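Local structure of myosin IE heavy chain (Dictyostelium discoideum, 1LKX) at residues L410-T418 and L577-R586. The protein is the motor domain of a single-headed myosin, which binds actin filaments and hydrolyses ATP, an activity stimulated by actin, and may move membranes relative to actin. Numbering follows the deposited sequence.
Sequences LQQLFIELT and LLACSPHYVR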
# COMPACT_ATOMS: atom_id res chain seq x y z
N LEU A 410 9.10 -4.21 -2.52
CA LEU A 410 9.08 -4.14 -1.08
C LEU A 410 9.83 -5.34 -0.52
O LEU A 410 10.60 -5.20 0.42
CB LEU A 410 7.65 -4.13 -0.57
CG LEU A 410 7.41 -3.26 0.67
CD1 LEU A 410 6.05 -3.55 1.25
CD2 LEU A 410 8.48 -3.55 1.70
N GLN A 411 9.58 -6.51 -1.11
CA GLN A 411 10.24 -7.75 -0.68
C GLN A 411 11.74 -7.63 -0.87
O GLN A 411 12.53 -8.00 -0.01
CB GLN A 411 9.71 -8.93 -1.50
CG GLN A 411 10.43 -10.25 -1.29
CD GLN A 411 10.45 -10.69 0.17
OE1 GLN A 411 9.57 -10.33 0.95
NE2 GLN A 411 11.44 -11.50 0.53
N GLN A 412 12.13 -7.09 -2.02
CA GLN A 412 13.53 -6.89 -2.35
C GLN A 412 14.19 -6.02 -1.28
O GLN A 412 15.32 -6.27 -0.89
CB GLN A 412 13.63 -6.24 -3.73
CG GLN A 412 15.03 -5.79 -4.15
CD GLN A 412 16.06 -6.88 -4.02
OE1 GLN A 412 15.77 -8.06 -4.19
NE2 GLN A 412 17.30 -6.48 -3.75
N LEU A 413 13.46 -5.01 -0.82
CA LEU A 413 13.96 -4.09 0.21
C LEU A 413 14.18 -4.82 1.54
O LEU A 413 15.25 -4.71 2.15
CB LEU A 413 12.99 -2.93 0.43
CG LEU A 413 13.42 -1.96 1.54
CD1 LEU A 413 14.65 -1.21 1.10
CD2 LEU A 413 12.30 -1.00 1.87
N PHE A 414 13.16 -5.53 2.01
CA PHE A 414 13.32 -6.27 3.26
C PHE A 414 14.60 -7.10 3.18
O PHE A 414 15.44 -7.06 4.08
CB PHE A 414 12.14 -7.21 3.48
CG PHE A 414 11.03 -6.62 4.30
CD1 PHE A 414 10.10 -5.77 3.73
CD2 PHE A 414 10.91 -6.95 5.65
CE1 PHE A 414 9.05 -5.26 4.49
CE2 PHE A 414 9.86 -6.44 6.42
CZ PHE A 414 8.93 -5.60 5.84
N ILE A 415 14.75 -7.85 2.10
CA ILE A 415 15.93 -8.68 1.92
C ILE A 415 17.20 -7.86 1.98
O ILE A 415 18.08 -8.13 2.80
CB ILE A 415 15.89 -9.45 0.58
CG1 ILE A 415 14.82 -10.55 0.65
CG2 ILE A 415 17.24 -10.05 0.28
CD1 ILE A 415 14.64 -11.31 -0.64
N GLU A 416 17.30 -6.84 1.13
CA GLU A 416 18.49 -5.99 1.11
C GLU A 416 18.84 -5.49 2.51
O GLU A 416 20.02 -5.34 2.84
CB GLU A 416 18.32 -4.80 0.17
CG GLU A 416 19.56 -3.91 0.13
CD GLU A 416 20.83 -4.67 -0.24
OE1 GLU A 416 21.92 -4.28 0.23
OE2 GLU A 416 20.73 -5.64 -1.02
N LEU A 417 17.82 -5.22 3.32
CA LEU A 417 18.05 -4.76 4.70
C LEU A 417 18.21 -5.97 5.61
O LEU A 417 19.31 -6.48 5.85
CB LEU A 417 16.88 -3.91 5.20
CG LEU A 417 16.58 -2.57 4.51
CD1 LEU A 417 15.50 -1.84 5.28
CD2 LEU A 417 17.84 -1.73 4.44
N THR A 418 17.08 -6.44 6.10
CA THR A 418 16.98 -7.57 7.00
C THR A 418 17.91 -8.80 6.84
O THR A 418 18.40 -9.34 7.84
CB THR A 418 15.53 -8.07 7.03
OG1 THR A 418 15.18 -8.41 8.37
CG2 THR A 418 15.36 -9.29 6.12
N LEU A 577 12.96 5.31 1.73
CA LEU A 577 12.86 4.41 2.88
C LEU A 577 14.26 4.01 3.35
O LEU A 577 14.45 3.66 4.52
CB LEU A 577 12.04 3.17 2.52
CG LEU A 577 10.53 3.41 2.48
CD1 LEU A 577 9.84 2.20 1.90
CD2 LEU A 577 10.02 3.71 3.88
N LEU A 578 15.23 4.06 2.45
CA LEU A 578 16.60 3.71 2.81
C LEU A 578 17.34 4.92 3.37
O LEU A 578 18.56 4.96 3.38
CB LEU A 578 17.36 3.19 1.59
CG LEU A 578 16.93 1.82 1.09
CD1 LEU A 578 17.74 1.48 -0.13
CD2 LEU A 578 17.12 0.77 2.17
N ALA A 579 16.59 5.91 3.83
CA ALA A 579 17.19 7.11 4.39
C ALA A 579 16.68 7.31 5.81
O ALA A 579 16.86 8.38 6.39
CB ALA A 579 16.83 8.30 3.53
N CYS A 580 16.05 6.27 6.36
CA CYS A 580 15.49 6.32 7.71
C CYS A 580 15.89 5.08 8.48
O CYS A 580 16.47 4.16 7.91
CB CYS A 580 13.96 6.35 7.66
SG CYS A 580 13.18 7.59 6.57
N SER A 581 15.58 5.05 9.77
CA SER A 581 15.88 3.88 10.58
C SER A 581 14.67 2.98 10.43
O SER A 581 13.56 3.37 10.77
CB SER A 581 16.06 4.25 12.06
OG SER A 581 17.26 4.98 12.28
N PRO A 582 14.87 1.77 9.90
CA PRO A 582 13.83 0.76 9.67
C PRO A 582 13.22 0.12 10.92
O PRO A 582 13.88 -0.03 11.95
CB PRO A 582 14.54 -0.29 8.82
CG PRO A 582 15.65 0.46 8.19
CD PRO A 582 16.14 1.33 9.30
N HIS A 583 11.96 -0.25 10.77
CA HIS A 583 11.17 -0.91 11.81
C HIS A 583 10.28 -1.78 10.96
O HIS A 583 9.59 -1.28 10.08
CB HIS A 583 10.35 0.11 12.58
CG HIS A 583 11.17 1.02 13.43
ND1 HIS A 583 11.70 0.63 14.64
CD2 HIS A 583 11.61 2.28 13.22
CE1 HIS A 583 12.42 1.62 15.14
NE2 HIS A 583 12.39 2.63 14.29
N TYR A 584 10.30 -3.09 11.20
CA TYR A 584 9.52 -3.97 10.36
C TYR A 584 8.36 -4.68 11.01
O TYR A 584 8.45 -5.14 12.15
CB TYR A 584 10.43 -5.01 9.70
CG TYR A 584 11.86 -4.55 9.51
CD1 TYR A 584 12.77 -4.60 10.57
CD2 TYR A 584 12.29 -4.08 8.28
CE1 TYR A 584 14.09 -4.18 10.40
CE2 TYR A 584 13.61 -3.65 8.09
CZ TYR A 584 14.50 -3.71 9.16
OH TYR A 584 15.81 -3.30 8.98
N VAL A 585 7.26 -4.76 10.27
CA VAL A 585 6.06 -5.44 10.71
C VAL A 585 5.77 -6.34 9.53
O VAL A 585 5.83 -5.89 8.41
CB VAL A 585 4.85 -4.48 10.89
CG1 VAL A 585 3.59 -5.27 11.17
CG2 VAL A 585 5.11 -3.55 12.05
N ARG A 586 5.48 -7.61 9.77
CA ARG A 586 5.17 -8.51 8.68
C ARG A 586 3.87 -9.24 9.00
O ARG A 586 3.82 -10.08 9.90
CB ARG A 586 6.31 -9.51 8.47
CG ARG A 586 7.67 -8.85 8.56
CD ARG A 586 8.66 -9.51 7.63
NE ARG A 586 8.31 -9.23 6.25
CZ ARG A 586 9.06 -9.58 5.21
NH1 ARG A 586 8.66 -9.29 3.97
NH2 ARG A 586 10.22 -10.21 5.42
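R586 reaches from strand 581-588 of the motor's transducer sheet to helix 398-430 and lays its guanidinium on F414. CB stands clear of the ring, 5.1 Å from CE2 of F414. CG and CD then pass by that same CE2, with CD at 3.5 Å, and bends at chi2 and chi3 (69°) bring the planar end over the ring. There NE and CZ lie above the CE2-CD2 side, and CZ sits 3.6 Å from the F414 ring centroid, a cation-pi stack with the two planes 13° apart. NE also hydrogen-bonds S100 on the neighbouring strand 95-100, beside the P-loop residue G101. At the tip, NH2 lies 3.3 Å from CD2 of F414. Over CG of F414 comes NH1, which gives a weak hydrogen bond to OE1 of Q411 (3.3 Å) at the guanidinium's edge. Replacing R586 with leucine would probably leave the F414 face without its cationic partner and OE1 of Q411 and the S100 hydroxyl without this donor.

Beyond the stack the contact turns apolar. CB of Y584 meets CE2 of F414 at 3.6 Å, and the two rings are inclined at 49°. L417 puts CD1 against CG of P582 (3.7 Å) and at the edge of the Y584 ring, while its CD2 packs on CD2 of L578, which also touches L413. With no carboxylate among these partners, the join probably depends on stacking and dispersion more than on a salt bridge.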